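PDB 5J90: RagB/SusD domain protein from Flavobacterium johnsoniae, which binds chitin as a SusD homologue, probably a lipoprotein on the outer membrane that serves a chitin-utilization locus. Local coordinates for residues A[167-172]-A[201-206]; A[213-218]-A[439-444]. All blocks are in the same frame, centred on the assembly; numbering follows the deposited sequence.

How the contacts relate
Both contacts are buried, yet they differ in place and chemistry. The centre of contact 1 lies about 19 Å, and that of contact 2 about 14 Å, from the centre of the chain; the two centres are about 23 Å apart. The contacts do not touch but share one element: helix 196-213 supplies the 201-206 segment of contact 1, and its last residue, Arg213, opens the 213-218 segment of contact 2. Contact 1 joins the mid-parts of two successive helices through small apolar groups, with no hydrogen bond across. Contact 2 joins a turn between helices to the end of helix 432-442, far along the chain, through a lysine-carbonyl bond, a bridging water and arginines paired with acids.

Contact 1. Residues A[167-172]-A[201-206]; sequences TAVAEL and RFANTL
Chi1 of 166° sets CG2 of Val169 opposite its carbonyl carbon, facing helix 196-213; on that helix chi1 of -64° places Asn204 CG on the valine side, and the amide's turn about chi2 (-26°) brings OD1 to the valine methyl. The CG2 methyl of Val169 is therefore shared by two partners, lying 3.8 Å from Ala203 CB and 3.7 Å from Asn204 OD1. The first is a plain methyl-methyl contact; in the second the two side chains cross at about a right angle, and no hydrogen bond links the segments. The amide is fixed from its other end, since Asn204 ND2 donates to Gly235 O and Gln232 OE1. The two helices, 154-177 and 196-213, follow one another in the chain and run roughly antiparallel in the mainly helical SusD fold, a family placed in the TPR clan. Ala203 at the interface fits the close backbones: its CA is 7.0 Å from Val169 CA. Val200 extends the apolar seam by touching both Val169 and Leu172, and Gln232, which holds the Asn204 amide, also touches Val169.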
loop_
_atom_site.group_PDB
_atom_site.type_symbol
_atom_site.label_atom_id
_atom_site.label_comp_id
_atom_site.label_asym_id
_atom_site.label_seq_id
_atom_site.Cartn_x
_atom_site.Cartn_y
_atom_site.Cartn_z
ATOM N N THR A 167 -14.407 -23.578 7.514
ATOM C CA THR A 167 -15.294 -24.223 8.482
ATOM C C THR A 167 -16.638 -24.585 7.850
ATOM O O THR A 167 -17.112 -25.724 7.976
ATOM C CB THR A 167 -15.512 -23.307 9.687
ATOM O OG1 THR A 167 -14.257 -23.104 10.352
ATOM C CG2 THR A 167 -16.506 -23.918 10.668
ATOM N N ALA A 168 -17.239 -23.631 7.142
ATOM C CA ALA A 168 -18.538 -23.852 6.507
ATOM C C ALA A 168 -18.496 -24.948 5.442
ATOM O O ALA A 168 -19.376 -25.819 5.387
ATOM C CB ALA A 168 -19.056 -22.559 5.905
ATOM N N VAL A 169 -17.482 -24.901 4.587
ATOM C CA VAL A 169 -17.343 -25.887 3.522
ATOM C C VAL A 169 -17.143 -27.296 4.077
ATOM O O VAL A 169 -17.754 -28.254 3.590
ATOM C CB VAL A 169 -16.195 -25.506 2.553
ATOM C CG1 VAL A 169 -15.832 -26.682 1.658
ATOM C CG2 VAL A 169 -16.598 -24.304 1.710
ATOM N N ALA A 170 -16.312 -27.432 5.103
ATOM C CA ALA A 170 -16.069 -28.751 5.689
ATOM C C ALA A 170 -17.340 -29.308 6.321
ATOM O O ALA A 170 -17.671 -30.478 6.128
ATOM C CB ALA A 170 -14.954 -28.674 6.712
ATOM N N GLU A 171 -18.062 -28.471 7.057
ATOM C CA GLU A 171 -19.266 -28.914 7.760
ATOM C C GLU A 171 -20.355 -29.357 6.787
ATOM O O GLU A 171 -20.934 -30.444 6.936
ATOM C CB GLU A 171 -19.792 -27.813 8.688
ATOM C CG GLU A 171 -21.067 -28.190 9.435
ATOM C CD GLU A 171 -20.859 -29.309 10.441
ATOM O OE1 GLU A 171 -19.770 -29.371 11.047
ATOM O OE2 GLU A 171 -21.788 -30.124 10.629
ATOM N N LEU A 172 -20.645 -28.535 5.786
ATOM C CA LEU A 172 -21.707 -28.882 4.845
ATOM C C LEU A 172 -21.315 -30.059 3.951
ATOM O O LEU A 172 -22.160 -30.892 3.609
ATOM C CB LEU A 172 -22.118 -27.681 3.999
ATOM C CG LEU A 172 -22.766 -26.543 4.786
ATOM C CD1 LEU A 172 -23.091 -25.397 3.848
ATOM C CD2 LEU A 172 -24.021 -27.017 5.532
ATOM N N ARG A 201 -20.822 -24.640 -3.221
ATOM C CA ARG A 201 -20.307 -24.154 -4.491
ATOM C C ARG A 201 -20.240 -22.621 -4.479
ATOM O O ARG A 201 -19.292 -22.024 -5.014
ATOM C CB ARG A 201 -21.169 -24.696 -5.646
ATOM C CG ARG A 201 -20.624 -24.415 -7.031
ATOM C CD ARG A 201 -21.344 -25.258 -8.094
ATOM N NE ARG A 201 -21.073 -26.686 -7.949
ATOM C CZ ARG A 201 -21.977 -27.604 -7.613
ATOM N NH1 ARG A 201 -23.238 -27.259 -7.365
ATOM N NH2 ARG A 201 -21.620 -28.880 -7.533
ATOM N N PHE A 202 -21.228 -21.983 -3.854
ATOM C CA PHE A 202 -21.194 -20.532 -3.681
ATOM C C PHE A 202 -20.012 -20.150 -2.788
ATOM O O PHE A 202 -19.227 -19.266 -3.145
ATOM C CB PHE A 202 -22.518 -19.998 -3.113
ATOM C CG PHE A 202 -22.446 -18.562 -2.647
ATOM C CD1 PHE A 202 -21.930 -17.568 -3.472
ATOM C CD2 PHE A 202 -22.890 -18.207 -1.383
ATOM C CE1 PHE A 202 -21.851 -16.244 -3.041
ATOM C CE2 PHE A 202 -22.817 -16.884 -0.951
ATOM C CZ PHE A 202 -22.305 -15.915 -1.777
ATOM N N ALA A 203 -19.862 -20.819 -1.649
ATOM C CA ALA A 203 -18.749 -20.523 -0.751
ATOM C C ALA A 203 -17.402 -20.650 -1.465
ATOM O O ALA A 203 -16.519 -19.812 -1.268
ATOM C CB ALA A 203 -18.786 -21.428 0.484
ATOM N N ASN A 204 -17.230 -21.693 -2.281
ATOM C CA ASN A 204 -15.998 -21.847 -3.049
ATOM C C ASN A 204 -15.780 -20.658 -3.984
ATOM O O ASN A 204 -14.653 -20.158 -4.131
ATOM C CB ASN A 204 -16.030 -23.132 -3.889
ATOM C CG ASN A 204 -16.085 -24.399 -3.050
ATOM O OD1 ASN A 204 -15.647 -24.432 -1.898
ATOM N ND2 ASN A 204 -16.614 -25.466 -3.645
ATOM N N THR A 205 -16.850 -20.204 -4.632
ATOM C CA THR A 205 -16.728 -19.124 -5.601
ATOM C C THR A 205 -16.429 -17.796 -4.890
ATOM O O THR A 205 -15.642 -16.982 -5.374
ATOM C CB THR A 205 -18.001 -18.999 -6.456
ATOM O OG1 THR A 205 -18.356 -20.294 -6.959
ATOM C CG2 THR A 205 -17.762 -18.070 -7.641
ATOM N N LEU A 206 -17.042 -17.602 -3.726
ATOM C CA LEU A 206 -16.758 -16.438 -2.888
ATOM C C LEU A 206 -15.295 -16.464 -2.434
ATOM O O LEU A 206 -14.625 -15.422 -2.452
ATOM C CB LEU A 206 -17.714 -16.429 -1.691
ATOM C CG LEU A 206 -17.634 -15.295 -0.675
ATOM C CD1 LEU A 206 -17.656 -13.938 -1.350
ATOM C CD2 LEU A 206 -18.780 -15.433 0.335
#

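Contact 2. Residues A[213-218]-A[439-444]; sequences RIVKVK and YRRTGY
Lys216 NZ is gripped by two backbone carbonyls: it donates to Arg441 O at 2.9 Å across the contact and to Ala505 O near the end of the chain. Toward Arg441 the ammonium lies in the carbonyl plane with a C=O...N angle of 152°. The lysine chain bends at chi3 (-59°), and its CE also comes within 3.3 Å of Arg441 O. A methionine in its place would probably leave Arg441 O and Ala505 O without this shared donor and loosen the tie between the turn and the helix end.

That turn, 213-218, joins helices 196-213 and 219-231, and it meets the last turn of helix 432-442. Arg441 is extended through chi1 and chi2, which brings its CD to 3.4 Å from Arg213 O; the bend at chi3 (65°) then turns NE and the guanidinium aside. The guanidinium lies obliquely to Val215, whose CG1 is 3.6 Å from Arg441 NH1, while Thr442 CG2 sits over the centre of one face, 3.4 Å above the plane. Thr442 also opens an ST turn, its OG1 accepting from Tyr444 N at 3.0 Å, just past the helix.

Water 1 accepts from Arg213 NH2 and from Arg441 NE, 2.8 Å from each, and lies at the edge of the Arg213 guanidinium in its plane. Acids meet the guanidinium charges: Glu434 and Asp132 at Arg213 NH1, Glu341 and Asp438 at NH1 and NH2 of Arg441. The two buried guanidinium groups can therefore lie close together with their like charges probably well compensated, and the lysine ammonium is likely to be favoured by the partial negative charge at the carboxyl end of helix 432-442.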
loop_
_atom_site.group_PDB
_atom_site.type_symbol
_atom_site.label_atom_id
_atom_site.label_comp_id
_atom_site.label_asym_id
_atom_site.label_seq_id
_atom_site.Cartn_x
_atom_site.Cartn_y
_atom_site.Cartn_z
ATOM N N ARG A 213 -8.929 -10.826 -5.061
ATOM C CA ARG A 213 -8.847 -9.482 -4.491
ATOM C C ARG A 213 -7.470 -9.172 -3.925
ATOM O O ARG A 213 -7.006 -8.033 -4.023
ATOM C CB ARG A 213 -9.887 -9.292 -3.379
ATOM C CG ARG A 213 -9.964 -7.854 -2.863
ATOM C CD ARG A 213 -10.963 -7.021 -3.674
ATOM N NE ARG A 213 -12.332 -7.338 -3.262
ATOM C CZ ARG A 213 -13.304 -7.757 -4.068
ATOM N NH1 ARG A 213 -14.496 -8.033 -3.554
ATOM N NH2 ARG A 213 -13.113 -7.904 -5.380
ATOM N N ILE A 214 -6.842 -10.175 -3.315
ATOM C CA ILE A 214 -5.598 -9.934 -2.582
ATOM C C ILE A 214 -4.345 -10.281 -3.387
ATOM O O ILE A 214 -3.248 -10.338 -2.830
ATOM C CB ILE A 214 -5.594 -10.655 -1.209
ATOM C CG1 ILE A 214 -5.556 -12.179 -1.365
ATOM C CG2 ILE A 214 -6.809 -10.217 -0.391
ATOM C CD1 ILE A 214 -5.283 -12.916 -0.058
ATOM N N VAL A 215 -4.485 -10.464 -4.697
ATOM C CA VAL A 215 -3.334 -10.921 -5.487
ATOM C C VAL A 215 -2.162 -9.927 -5.538
ATOM O O VAL A 215 -1.011 -10.349 -5.706
ATOM C CB VAL A 215 -3.769 -11.357 -6.910
ATOM C CG1 VAL A 215 -4.127 -10.159 -7.776
ATOM C CG2 VAL A 215 -2.670 -12.193 -7.569
ATOM N N LYS A 216 -2.427 -8.629 -5.404
ATOM C CA LYS A 216 -1.335 -7.646 -5.410
ATOM C C LYS A 216 -0.636 -7.545 -4.063
ATOM O O LYS A 216 0.570 -7.306 -4.011
ATOM C CB LYS A 216 -1.806 -6.253 -5.881
ATOM C CG LYS A 216 -2.469 -6.271 -7.254
ATOM C CD LYS A 216 -2.376 -4.955 -8.038
ATOM C CE LYS A 216 -3.005 -3.809 -7.309
ATOM N NZ LYS A 216 -3.079 -2.604 -8.215
ATOM N N VAL A 217 -1.370 -7.708 -2.968
ATOM C CA VAL A 217 -0.781 -7.540 -1.644
ATOM C C VAL A 217 -0.178 -8.849 -1.112
ATOM O O VAL A 217 0.846 -8.837 -0.426
ATOM C CB VAL A 217 -1.810 -6.931 -0.643
ATOM C CG1 VAL A 217 -2.931 -7.912 -0.332
ATOM C CG2 VAL A 217 -1.121 -6.489 0.643
ATOM N N LYS A 218 -0.801 -9.981 -1.432
ATOM C CA LYS A 218 -0.355 -11.290 -0.958
ATOM C C LYS A 218 -0.548 -12.332 -2.062
ATOM O O LYS A 218 -1.423 -13.200 -1.953
ATOM C CB LYS A 218 -1.175 -11.740 0.259
ATOM C CG LYS A 218 -0.667 -11.352 1.649
ATOM C CD LYS A 218 -1.476 -12.109 2.719
ATOM C CE LYS A 218 -1.186 -11.654 4.151
ATOM N NZ LYS A 218 -2.044 -12.399 5.144
ATOM N N TYR A 439 -12.338 -2.532 -9.981
ATOM C CA TYR A 439 -11.760 -1.364 -10.628
ATOM C C TYR A 439 -10.601 -0.826 -9.798
ATOM O O TYR A 439 -9.553 -0.452 -10.331
ATOM C CB TYR A 439 -12.798 -0.253 -10.845
ATOM C CG TYR A 439 -12.151 1.011 -11.357
ATOM C CD1 TYR A 439 -11.858 1.172 -12.705
ATOM C CD2 TYR A 439 -11.789 2.033 -10.480
ATOM C CE1 TYR A 439 -11.241 2.323 -13.172
ATOM C CE2 TYR A 439 -11.174 3.184 -10.936
ATOM C CZ TYR A 439 -10.903 3.323 -12.283
ATOM O OH TYR A 439 -10.297 4.477 -12.742
ATOM N N ARG A 440 -10.788 -0.759 -8.486
ATOM C CA ARG A 440 -9.691 -0.308 -7.635
ATOM C C ARG A 440 -8.476 -1.226 -7.791
ATOM O O ARG A 440 -7.343 -0.755 -7.953
ATOM C CB ARG A 440 -10.148 -0.208 -6.173
ATOM C CG ARG A 440 -11.037 1.008 -5.893
ATOM C CD ARG A 440 -11.526 1.046 -4.445
ATOM N NE ARG A 440 -12.530 0.011 -4.183
ATOM C CZ ARG A 440 -12.854 -0.406 -2.963
ATOM N NH1 ARG A 440 -12.238 0.100 -1.900
ATOM N NH2 ARG A 440 -13.773 -1.350 -2.803
ATOM N N ARG A 441 -8.700 -2.534 -7.752
ATOM C CA ARG A 441 -7.585 -3.466 -7.857
ATOM C C ARG A 441 -6.880 -3.429 -9.211
ATOM O O ARG A 441 -5.655 -3.393 -9.258
ATOM C CB ARG A 441 -8.031 -4.889 -7.553
ATOM C CG ARG A 441 -6.892 -5.902 -7.674
ATOM C CD ARG A 441 -7.340 -7.287 -7.289
ATOM N NE ARG A 441 -8.355 -7.821 -8.196
ATOM C CZ ARG A 441 -8.094 -8.523 -9.298
ATOM N NH1 ARG A 441 -6.842 -8.770 -9.670
ATOM N NH2 ARG A 441 -9.096 -8.976 -10.038
ATOM N N THR A 442 -7.644 -3.437 -10.303
ATOM C CA THR A 442 -7.069 -3.661 -11.630
ATOM C C THR A 442 -6.931 -2.413 -12.483
ATOM O O THR A 442 -6.143 -2.397 -13.428
ATOM C CB THR A 442 -7.903 -4.669 -12.455
ATOM O OG1 THR A 442 -9.180 -4.089 -12.792
ATOM C CG2 THR A 442 -8.105 -5.972 -11.700
ATOM N N GLY A 443 -7.716 -1.384 -12.186
ATOM C CA GLY A 443 -7.800 -0.203 -13.028
ATOM C C GLY A 443 -8.677 -0.391 -14.260
ATOM O O GLY A 443 -8.677 0.469 -15.141
ATOM N N TYR A 444 -9.418 -1.496 -14.329
ATOM C CA TYR A 444 -10.228 -1.817 -15.505
ATOM C C TYR A 444 -11.695 -1.990 -15.114
ATOM O O TYR A 444 -12.000 -2.302 -13.966
ATOM C CB TYR A 444 -9.724 -3.114 -16.151
ATOM C CG TYR A 444 -8.292 -3.060 -16.643
ATOM C CD1 TYR A 444 -7.840 -1.990 -17.404
ATOM C CD2 TYR A 444 -7.403 -4.085 -16.350
ATOM C CE1 TYR A 444 -6.519 -1.939 -17.863
ATOM C CE2 TYR A 444 -6.082 -4.042 -16.793
ATOM C CZ TYR A 444 -5.654 -2.971 -17.551
ATOM O OH TYR A 444 -4.344 -2.933 -17.996
HETATM O O HOH W 1 -10.997 -8.079 -7.264
#